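Local coordinates for protein beta-porphyranase A (Bacteroides plebeius, PDB 4AW7) that hydrolyses the sulfated red-seaweed polysaccharide porphyran at the 1,4 linkages between beta-D-galactopyranose and alpha-L-galactopyranose-6-sulfate, at residues Ser295-Phe300 with Lys359-Leu364; Leu304-Asp309 with Gln383-Lys388; Gly86-Met91 with Val120-Ala125; Gln112-Gly117 with Val168-Ser173. All coordinates share one frame; numbering follows the deposited sequence.

Contact 1. Residues Ser295-Phe300 with Lys359-Leu364; sequences SSFNHF and KYFFEL
The short helical segments bearing Phe297 and Phe361 run in roughly the same direction, at 36° to each other and with axes 10.5 Å apart at closest approach, so long side chains must span the space between them. Phe361 does most of this. Its CG lies anti to the backbone N (chi1 172°), which sends the ring out toward helix 293-305, where Phe297 meets it with its ring edge. In this edge-to-face pair the centroids are 5.3 Å apart and the planes lie at 65°. The methylene of Phe297 also sits over a face of the Phe361 ring, its CB 3.6 Å from Phe361 CE1, in a CH-pi contact. Helix 293-305 comes between strands 268-276 and 311-316 in the sequence of the (beta/alpha)8 barrel, whereas helix 359-365 follows the barrel strands and leads toward strand 371-377, which pairs with 382-389 of the beta-sandwich. Asn298 comes at the same ring from its edge: its OD1 lies near the plane, 3.3 Å from Phe361 CE1. That oxygen accepts a hydrogen bond from Trp365 NE1, satisfying it in this buried contact. The amide's other branch rests against a methyl, with Asn298 ND2 3.7 Å from Leu364 CD2.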
# COMPACT_ATOMS: atom_id res chain seq x y z
N SER A 295 -6.90 -0.66 13.07
CA SER A 295 -7.30 -1.92 12.46
C SER A 295 -7.07 -1.87 10.95
O SER A 295 -6.65 -2.85 10.36
CB SER A 295 -8.73 -2.36 12.82
OG SER A 295 -9.62 -1.35 12.52
N SER A 296 -7.31 -0.71 10.32
CA SER A 296 -7.07 -0.51 8.90
C SER A 296 -5.59 -0.63 8.60
O SER A 296 -5.21 -1.22 7.59
CB SER A 296 -7.55 0.86 8.42
OG SER A 296 -8.94 0.96 8.55
N PHE A 297 -4.72 -0.06 9.43
CA PHE A 297 -3.28 -0.23 9.21
C PHE A 297 -2.97 -1.72 9.07
O PHE A 297 -2.27 -2.14 8.14
CB PHE A 297 -2.42 0.33 10.33
CG PHE A 297 -2.56 1.81 10.60
CD1 PHE A 297 -2.96 2.74 9.66
CD2 PHE A 297 -2.21 2.28 11.85
CE1 PHE A 297 -3.09 4.09 9.98
CE2 PHE A 297 -2.32 3.61 12.15
CZ PHE A 297 -2.78 4.52 11.24
N ASN A 298 -3.43 -2.54 10.01
CA ASN A 298 -3.19 -3.97 9.93
C ASN A 298 -3.80 -4.62 8.71
O ASN A 298 -3.17 -5.43 8.02
CB ASN A 298 -3.63 -4.64 11.22
CG ASN A 298 -2.62 -4.50 12.35
OD1 ASN A 298 -1.41 -4.57 12.11
ND2 ASN A 298 -3.11 -4.30 13.59
N HIS A 299 -5.05 -4.29 8.39
CA HIS A 299 -5.67 -4.97 7.26
C HIS A 299 -4.96 -4.69 5.94
O HIS A 299 -4.81 -5.58 5.08
CB HIS A 299 -7.14 -4.58 7.11
CG HIS A 299 -8.02 -4.99 8.24
ND1 HIS A 299 -7.96 -6.23 8.85
CD2 HIS A 299 -9.04 -4.34 8.84
CE1 HIS A 299 -8.90 -6.31 9.77
NE2 HIS A 299 -9.57 -5.17 9.79
N PHE A 300 -4.51 -3.46 5.74
CA PHE A 300 -3.79 -3.10 4.53
C PHE A 300 -2.35 -3.66 4.53
O PHE A 300 -1.82 -4.00 3.49
CB PHE A 300 -3.70 -1.58 4.33
CG PHE A 300 -4.99 -0.95 3.89
CD1 PHE A 300 -5.63 -1.29 2.69
CD2 PHE A 300 -5.57 0.03 4.66
CE1 PHE A 300 -6.77 -0.67 2.31
CE2 PHE A 300 -6.74 0.68 4.28
CZ PHE A 300 -7.38 0.32 3.12
N LYS A 359 0.45 3.83 19.30
CA LYS A 359 1.70 3.18 19.56
C LYS A 359 1.60 1.66 19.49
O LYS A 359 2.58 1.00 19.15
CB LYS A 359 2.26 3.60 20.95
CG LYS A 359 1.49 3.00 22.13
CD LYS A 359 1.82 3.67 23.48
CE LYS A 359 1.11 2.96 24.60
NZ LYS A 359 1.27 3.66 25.92
N TYR A 360 0.44 1.10 19.84
CA TYR A 360 0.30 -0.36 19.89
C TYR A 360 0.40 -1.00 18.52
O TYR A 360 0.77 -2.16 18.45
CB TYR A 360 -0.98 -0.79 20.60
CG TYR A 360 -0.97 -0.50 22.09
CD1 TYR A 360 0.01 -1.06 22.90
CD2 TYR A 360 -1.94 0.28 22.69
CE1 TYR A 360 0.05 -0.82 24.28
CE2 TYR A 360 -1.92 0.52 24.08
CZ TYR A 360 -0.90 -0.01 24.84
OH TYR A 360 -0.90 0.25 26.19
N PHE A 361 0.11 -0.28 17.44
CA PHE A 361 0.37 -0.83 16.12
C PHE A 361 1.84 -1.17 15.97
O PHE A 361 2.23 -2.23 15.50
CB PHE A 361 -0.05 0.16 15.02
CG PHE A 361 0.37 -0.27 13.65
CD1 PHE A 361 -0.23 -1.33 13.00
CD2 PHE A 361 1.36 0.42 12.99
CE1 PHE A 361 0.21 -1.72 11.75
CE2 PHE A 361 1.81 0.03 11.73
CZ PHE A 361 1.21 -1.05 11.09
N PHE A 362 2.69 -0.23 16.39
CA PHE A 362 4.13 -0.42 16.31
C PHE A 362 4.64 -1.42 17.37
O PHE A 362 5.56 -2.19 17.11
CB PHE A 362 4.83 0.91 16.35
CG PHE A 362 4.41 1.82 15.21
CD1 PHE A 362 4.89 1.60 13.94
CD2 PHE A 362 3.53 2.85 15.41
CE1 PHE A 362 4.50 2.39 12.90
CE2 PHE A 362 3.15 3.67 14.36
CZ PHE A 362 3.65 3.44 13.10
N GLU A 363 4.03 -1.45 18.54
CA GLU A 363 4.39 -2.46 19.54
C GLU A 363 4.14 -3.87 18.99
O GLU A 363 4.99 -4.76 19.11
CB GLU A 363 3.59 -2.26 20.83
CG GLU A 363 4.13 -3.13 21.97
CD GLU A 363 5.50 -2.62 22.46
OE1 GLU A 363 5.56 -1.47 22.81
OE2 GLU A 363 6.55 -3.33 22.46
N LEU A 364 3.00 -4.06 18.32
CA LEU A 364 2.63 -5.36 17.82
C LEU A 364 3.70 -5.91 16.87
O LEU A 364 3.98 -7.12 16.86
CB LEU A 364 1.29 -5.24 17.06
CG LEU A 364 0.74 -6.44 16.32
CD1 LEU A 364 0.39 -7.54 17.34
CD2 LEU A 364 -0.46 -6.08 15.47

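Contact 2. Residues Leu304-Asp309 with Gln383-Lys388; sequences LMERQD and QVQAFK
Gln385 and Glu306 supply the polar half of this contact. Gln385 NE2 donates to Glu306 OE2 over 3.1 Å, with an N-H...O angle of 153°; the donor arrives on the anti side of the carboxylate, 18° out of its plane. Both side chains kink at chi2 and run antiparallel past one another. The other carboxylate oxygen, OE1, forms a salt bridge with Arg30, so both oxygens of the carboxylate have a partner. Water adds further links. Water 2 donates to Glu306 OE2 and to Val384 O, tying the carboxylate to the strand backbone, while water 1 lies 2.8 Å from Glu306 OE2 and 2.7 Å from Gln385 OE1. A leucine in place of Gln385 would probably leave Glu306 OE2 without its amide donor and set an apolar branch beside water 1.

The apolar half belongs to Met305, whose extended chain crosses the glutamine obliquely and brings SD to 3.8 Å from Gln385 CG. The same sulfur reaches the edge of the Phe387 ring, near its plane, with Met305 SD 4.2 Å from Phe387 CZ: a Met-aromatic contact. Met305 also starts a type I turn ending at Gln308. Together these interactions join the C-terminal end of helix 293-305 in the (beta/alpha)8 barrel to strand 382-389 of the adjoining beta-sandwich domain.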
# COMPACT_ATOMS: atom_id res chain seq x y z
N LEU A 304 0.13 -5.26 1.46
CA LEU A 304 1.33 -4.57 1.01
C LEU A 304 2.59 -5.37 1.26
O LEU A 304 3.53 -5.29 0.48
CB LEU A 304 1.40 -3.17 1.63
CG LEU A 304 0.20 -2.27 1.37
CD1 LEU A 304 0.39 -0.91 2.00
CD2 LEU A 304 -0.13 -2.18 -0.12
N MET A 305 2.64 -6.19 2.32
CA MET A 305 3.77 -7.10 2.53
C MET A 305 3.96 -8.05 1.36
O MET A 305 5.08 -8.34 0.94
CB MET A 305 3.60 -7.88 3.84
CG MET A 305 3.95 -7.01 5.05
SD MET A 305 3.62 -7.93 6.57
CE MET A 305 4.51 -6.93 7.74
N GLU A 306 2.84 -8.53 0.80
CA GLU A 306 2.85 -9.43 -0.35
C GLU A 306 3.22 -8.73 -1.65
O GLU A 306 3.34 -9.42 -2.68
CB GLU A 306 1.50 -10.10 -0.49
CG GLU A 306 1.26 -11.19 0.53
CD GLU A 306 2.18 -12.39 0.33
OE1 GLU A 306 2.14 -12.99 -0.76
OE2 GLU A 306 2.95 -12.75 1.24
N ARG A 307 3.48 -7.44 -1.62
CA ARG A 307 3.91 -6.68 -2.78
C ARG A 307 5.33 -6.11 -2.63
O ARG A 307 5.74 -5.21 -3.37
CB ARG A 307 2.94 -5.55 -3.10
CG ARG A 307 1.52 -6.02 -3.34
CD ARG A 307 0.66 -4.89 -3.81
NE ARG A 307 -0.74 -5.29 -3.91
CZ ARG A 307 -1.41 -5.59 -5.03
NH1 ARG A 307 -0.86 -5.46 -6.22
NH2 ARG A 307 -2.67 -5.97 -4.92
N GLN A 308 6.09 -6.60 -1.64
CA GLN A 308 7.36 -5.93 -1.30
C GLN A 308 8.29 -5.75 -2.50
O GLN A 308 8.99 -4.74 -2.61
CB GLN A 308 8.08 -6.66 -0.18
CG GLN A 308 9.21 -5.84 0.42
CD GLN A 308 10.01 -6.63 1.41
OE1 GLN A 308 9.52 -6.99 2.49
NE2 GLN A 308 11.28 -6.89 1.08
N ASP A 309 8.33 -6.75 -3.38
CA ASP A 309 9.17 -6.73 -4.55
C ASP A 309 8.75 -5.71 -5.59
O ASP A 309 9.53 -5.44 -6.52
CB ASP A 309 9.27 -8.12 -5.21
CG ASP A 309 7.94 -8.74 -5.55
OD1 ASP A 309 6.92 -8.48 -4.91
OD2 ASP A 309 7.94 -9.59 -6.48
N GLN A 383 -5.53 -13.44 6.72
CA GLN A 383 -4.25 -13.08 6.11
C GLN A 383 -3.13 -13.56 7.02
O GLN A 383 -3.23 -13.43 8.23
CB GLN A 383 -4.14 -11.54 5.91
CG GLN A 383 -5.40 -10.90 5.30
CD GLN A 383 -5.15 -9.47 4.82
OE1 GLN A 383 -4.73 -9.24 3.68
NE2 GLN A 383 -5.31 -8.50 5.73
N VAL A 384 -2.08 -14.12 6.42
CA VAL A 384 -1.01 -14.75 7.16
C VAL A 384 0.35 -14.31 6.65
O VAL A 384 0.54 -14.12 5.46
CB VAL A 384 -1.12 -16.28 7.12
CG1 VAL A 384 -2.40 -16.72 7.81
CG2 VAL A 384 -1.04 -16.78 5.67
N GLN A 385 1.29 -14.14 7.57
CA GLN A 385 2.68 -13.86 7.27
C GLN A 385 3.56 -14.65 8.21
O GLN A 385 3.16 -14.93 9.34
CB GLN A 385 2.99 -12.37 7.41
CG GLN A 385 2.32 -11.49 6.40
CD GLN A 385 2.91 -11.60 5.01
OE1 GLN A 385 4.12 -11.59 4.86
NE2 GLN A 385 2.07 -11.67 3.99
N ALA A 386 4.76 -14.99 7.78
CA ALA A 386 5.75 -15.59 8.68
C ALA A 386 7.15 -15.22 8.24
O ALA A 386 7.45 -15.17 7.04
CB ALA A 386 5.61 -17.12 8.71
N PHE A 387 8.01 -14.99 9.22
CA PHE A 387 9.41 -14.58 9.01
C PHE A 387 10.29 -15.26 10.02
O PHE A 387 9.91 -15.46 11.18
CB PHE A 387 9.59 -13.05 9.17
CG PHE A 387 8.57 -12.24 8.44
CD1 PHE A 387 8.74 -11.94 7.10
CD2 PHE A 387 7.42 -11.79 9.07
CE1 PHE A 387 7.79 -11.19 6.39
CE2 PHE A 387 6.47 -11.06 8.39
CZ PHE A 387 6.65 -10.76 7.05
N LYS A 388 11.50 -15.61 9.58
CA LYS A 388 12.49 -16.26 10.44
C LYS A 388 13.77 -15.44 10.41
O LYS A 388 14.37 -15.23 9.36
CB LYS A 388 12.75 -17.67 9.96
CG LYS A 388 13.70 -18.48 10.83
CD LYS A 388 14.06 -19.91 10.22
CE LYS A 388 14.95 -20.74 11.16
NZ LYS A 388 16.32 -20.15 11.37
O HOH W 1 5.00 -11.24 2.33
O HOH W 2 2.34 -14.45 3.27

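Contact 3. Residues Gly86-Met91 with Val120-Ala125; sequences GKYPQM and VQAAGA
Tyr88 lies against Ala122 and Ala123 at the periphery of the (beta/alpha)8 barrel, where the loop between helix 74-82 and strand 99-101 passes helix 120-132. The tight part involves the outer half of the tyrosine ring and the helix backbone at Ala122 and Ala123. Tyr88 CE2 comes to 3.7 Å from Ala123 CA and 3.8 Å from Ala122 O, both approached obliquely. The ring gets there because CG stands anti to the carbonyl carbon, beside the backbone N (chi1 -53°), on a CB already directed at the helix. Ala123 is buried, and its small methyl probably allows the tyrosine to come this close to the helix.

The Ala122 side is looser. Its methyl points at the loop, yet Tyr88 CE2 and Ala122 CB remain 4.5 Å apart, and the residue is partly exposed. Beyond it the neighbouring Gln121 is exposed, as are Lys87 and Gln90 on the loop. Next to the two segments' contact, Trp126 of the same helix stacks on the Tyr88 ring, and Tyr75 and Ala78 touch it from helix 74-82, so the aromatic group joins the two helices. Within its own loop, the backbone carbonyl carbon of Gly86 covers part of one face of the ring. The shortest approach between the segments is at the phenol's end, where Tyr88 OH lies 3.4 Å from Ala123 CB.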
# COMPACT_ATOMS: atom_id res chain seq x y z
N GLY A 86 4.77 29.95 -10.05
CA GLY A 86 5.44 29.81 -11.31
C GLY A 86 6.64 30.70 -11.53
O GLY A 86 7.13 30.74 -12.67
N LYS A 87 7.07 31.39 -10.48
CA LYS A 87 8.27 32.23 -10.54
C LYS A 87 9.26 31.72 -9.49
O LYS A 87 8.93 31.60 -8.31
CB LYS A 87 7.88 33.67 -10.27
CG LYS A 87 6.80 34.24 -11.20
CD LYS A 87 7.33 34.87 -12.50
CE LYS A 87 7.40 33.88 -13.65
NZ LYS A 87 6.95 34.49 -14.94
N TYR A 88 10.50 31.47 -9.93
CA TYR A 88 11.49 30.73 -9.13
C TYR A 88 12.71 31.60 -8.84
O TYR A 88 13.12 32.42 -9.69
CB TYR A 88 11.84 29.41 -9.83
CG TYR A 88 10.58 28.66 -10.15
CD1 TYR A 88 9.76 28.20 -9.12
CD2 TYR A 88 10.16 28.48 -11.44
CE1 TYR A 88 8.55 27.57 -9.39
CE2 TYR A 88 8.98 27.82 -11.72
CZ TYR A 88 8.15 27.39 -10.68
OH TYR A 88 6.94 26.76 -10.96
N PRO A 89 13.23 31.51 -7.61
CA PRO A 89 14.40 32.30 -7.20
C PRO A 89 15.66 31.65 -7.75
O PRO A 89 15.59 30.63 -8.42
CB PRO A 89 14.35 32.23 -5.69
CG PRO A 89 13.87 30.78 -5.47
CD PRO A 89 12.80 30.59 -6.54
N GLN A 90 16.83 32.26 -7.53
CA GLN A 90 18.07 31.56 -7.85
C GLN A 90 18.50 30.75 -6.63
O GLN A 90 18.40 31.20 -5.49
CB GLN A 90 19.21 32.51 -8.28
CG GLN A 90 18.80 33.69 -9.19
CD GLN A 90 18.75 33.33 -10.67
OE1 GLN A 90 19.80 33.24 -11.33
NE2 GLN A 90 17.54 33.16 -11.20
N MET A 91 18.95 29.53 -6.88
CA MET A 91 19.40 28.65 -5.83
C MET A 91 20.89 28.94 -5.60
O MET A 91 21.65 29.05 -6.58
CB MET A 91 19.14 27.21 -6.31
CG MET A 91 19.05 26.18 -5.27
SD MET A 91 17.82 26.49 -4.04
CE MET A 91 18.34 25.26 -2.83
N VAL A 120 5.39 25.06 -17.53
CA VAL A 120 5.61 23.71 -17.04
C VAL A 120 7.08 23.27 -17.18
O VAL A 120 7.62 22.59 -16.32
CB VAL A 120 4.68 22.75 -17.83
CG1 VAL A 120 4.99 21.38 -17.55
CG2 VAL A 120 3.18 23.02 -17.52
N GLN A 121 7.73 23.65 -18.28
CA GLN A 121 9.14 23.32 -18.43
C GLN A 121 10.00 24.03 -17.37
O GLN A 121 10.84 23.40 -16.74
CB GLN A 121 9.60 23.58 -19.89
CG GLN A 121 8.99 22.53 -20.89
CD GLN A 121 9.41 21.05 -20.54
OE1 GLN A 121 10.57 20.84 -20.37
NE2 GLN A 121 8.50 20.09 -20.40
N ALA A 122 9.72 25.30 -17.08
CA ALA A 122 10.43 26.02 -16.04
C ALA A 122 10.16 25.40 -14.66
O ALA A 122 11.05 25.38 -13.81
CB ALA A 122 10.11 27.54 -16.02
N ALA A 123 8.92 24.99 -14.41
CA ALA A 123 8.58 24.37 -13.13
C ALA A 123 9.42 23.11 -12.95
O ALA A 123 9.97 22.88 -11.87
CB ALA A 123 7.07 24.07 -13.07
N GLY A 124 9.50 22.29 -13.99
CA GLY A 124 10.28 21.07 -13.94
C GLY A 124 11.77 21.36 -13.76
O GLY A 124 12.47 20.73 -12.94
N ALA A 125 12.28 22.33 -14.52
CA ALA A 125 13.68 22.73 -14.36
C ALA A 125 13.98 23.18 -12.95
O ALA A 125 15.05 22.88 -12.41
CB ALA A 125 14.03 23.85 -15.38

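Contact 4. Residues Gln112-Gly117 with Val168-Ser173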
# COMPACT_ATOMS: atom_id res chain seq x y z
N GLN A 112 -0.69 28.59 -5.04
CA GLN A 112 0.68 29.08 -4.83
C GLN A 112 1.73 28.23 -5.49
O GLN A 112 2.86 28.68 -5.69
CB GLN A 112 0.97 29.18 -3.32
CG GLN A 112 0.18 30.29 -2.57
CD GLN A 112 -1.23 29.94 -2.18
OE1 GLN A 112 -1.62 28.78 -2.17
NE2 GLN A 112 -2.03 30.95 -1.86
N HIS A 113 1.35 27.00 -5.85
CA HIS A 113 2.25 26.02 -6.40
C HIS A 113 2.03 25.70 -7.86
O HIS A 113 2.97 25.46 -8.58
CB HIS A 113 2.20 24.73 -5.56
CG HIS A 113 2.51 24.95 -4.12
ND1 HIS A 113 2.10 24.08 -3.13
CD2 HIS A 113 3.19 25.95 -3.49
CE1 HIS A 113 2.52 24.54 -1.96
NE2 HIS A 113 3.16 25.68 -2.15
N ILE A 114 0.76 25.59 -8.27
CA ILE A 114 0.41 25.34 -9.65
C ILE A 114 -0.79 26.25 -9.98
O ILE A 114 -1.58 26.56 -9.11
CB ILE A 114 0.10 23.86 -9.95
CG1 ILE A 114 -0.00 23.59 -11.46
CG2 ILE A 114 -1.15 23.38 -9.18
CD1 ILE A 114 -0.11 22.11 -11.83
N GLN A 115 -0.85 26.75 -11.22
CA GLN A 115 -1.92 27.65 -11.63
C GLN A 115 -1.97 27.64 -13.13
O GLN A 115 -1.00 27.33 -13.81
CB GLN A 115 -1.66 29.07 -11.08
CG GLN A 115 -2.68 30.16 -11.42
CD GLN A 115 -4.08 29.82 -10.97
OE1 GLN A 115 -4.71 28.92 -11.53
NE2 GLN A 115 -4.59 30.55 -9.97
N GLY A 116 -3.13 28.00 -13.68
CA GLY A 116 -3.23 28.19 -15.12
C GLY A 116 -2.15 29.14 -15.61
O GLY A 116 -1.83 30.12 -14.94
N GLY A 117 -1.60 28.82 -16.76
CA GLY A 117 -0.61 29.68 -17.39
C GLY A 117 0.81 29.42 -16.97
O GLY A 117 1.74 29.99 -17.52
N VAL A 168 -0.84 16.73 -14.68
CA VAL A 168 -0.06 15.61 -15.19
C VAL A 168 1.18 16.10 -15.93
O VAL A 168 2.26 15.53 -15.79
CB VAL A 168 -0.92 14.66 -16.04
CG1 VAL A 168 -0.09 13.54 -16.66
CG2 VAL A 168 -2.06 14.06 -15.17
N ASP A 169 1.05 17.18 -16.72
CA ASP A 169 2.20 17.75 -17.43
C ASP A 169 3.26 18.28 -16.45
O ASP A 169 4.45 18.20 -16.72
CB ASP A 169 1.73 18.85 -18.37
CG ASP A 169 1.01 18.34 -19.58
OD1 ASP A 169 1.10 17.14 -19.93
OD2 ASP A 169 0.33 19.19 -20.25
N PHE A 170 2.81 18.82 -15.33
CA PHE A 170 3.68 19.30 -14.24
C PHE A 170 4.48 18.10 -13.71
O PHE A 170 5.72 18.14 -13.65
CB PHE A 170 2.77 19.95 -13.20
CG PHE A 170 3.44 20.62 -12.02
CD1 PHE A 170 3.79 21.95 -12.06
CD2 PHE A 170 3.57 19.95 -10.81
CE1 PHE A 170 4.29 22.59 -10.95
CE2 PHE A 170 4.04 20.58 -9.70
CZ PHE A 170 4.43 21.90 -9.76
N TYR A 171 3.77 17.02 -13.37
CA TYR A 171 4.46 15.80 -12.96
C TYR A 171 5.50 15.32 -13.99
O TYR A 171 6.65 14.98 -13.66
CB TYR A 171 3.46 14.66 -12.71
CG TYR A 171 2.96 14.48 -11.30
CD1 TYR A 171 3.62 13.64 -10.42
CD2 TYR A 171 1.79 15.08 -10.83
CE1 TYR A 171 3.19 13.45 -9.14
CE2 TYR A 171 1.33 14.87 -9.54
CZ TYR A 171 2.04 14.03 -8.69
OH TYR A 171 1.66 13.74 -7.40
N ALA A 172 5.09 15.27 -15.26
CA ALA A 172 5.94 14.75 -16.32
C ALA A 172 7.20 15.58 -16.45
O ALA A 172 8.30 15.03 -16.56
CB ALA A 172 5.19 14.72 -17.67
N SER A 173 7.05 16.90 -16.43
CA SER A 173 8.19 17.77 -16.56
C SER A 173 9.18 17.57 -15.42
O SER A 173 10.40 17.58 -15.59
CB SER A 173 7.72 19.22 -16.64
OG SER A 173 8.84 20.06 -16.73
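Ile114 and Phe170 both reach across with their first torsions extended: Ile114 CG1 lies anti to the backbone N (chi1 -169°) and its chain continues straight to CD1, while Phe170 CG is likewise anti to N (chi1 -175°). On CB atoms that already face one another, these choices bring the isoleucine's terminal methyl onto the phenylalanine. Ile114 CD1 sits over one face of the ring, 4.2 Å from its centroid and 28° off the normal, as a CH-pi contact. It lies toward the root of the side chain, since Ile114 CD1 is 3.9 Å from both Phe170 CG and Phe170 CB. The far end of the ring meets backbone instead, with His113 O 3.9 Å from Phe170 CE1.

Phe170 belongs to helix 160-179 on the outside of the (beta/alpha)8 barrel, and the isoleucine to the loop leading from strand 104-106 into helix 120-132. This loop is close to the substrate cleft: the His113 imidazole turns away from Phe170, and its ND1 is hydrogen-bonded to the backbone O of His108, a substrate-binding residue. Tyr75 and Ala123 also pack against Phe170. An alanine in place of Phe170 is likely to open a gap beneath the Ile114 methyl and deprive Tyr75 of an aromatic neighbour.

Past the isoleucine, the loop is held by Gln115, whose OE1 takes a hydrogen bond from Gly116 N at 2.8 Å, in the carbonyl plane and on a lone pair. Gln115 OE1 is also hydrogen-bonded to Thr157 N, and Gln115 NE2 to Gly155 O.

How the contacts relate
The four contacts fall into two pairs. Contacts 1 and 2 share helix 293-305, their centres 15 Å apart, and are joined by a probable hydrogen bond from Gln383 NE2 to His299 O (3.0 Å). Contacts 3 and 4 have centres 11 Å apart and meet where Ser173 OG lies 2.8 Å from Val120 O, also a probable hydrogen bond. Contacts 1 and 4 are about 36 Å apart between centres. The side chain of Phe297 is about 8 Å from that of Glu272, the probable nucleophile, and that of His113 about 8 Å from a bound galactose; that of Tyr88 is about 11 Å from a sulfated galactose. Contact 2 lies away from the substrate and metal sites.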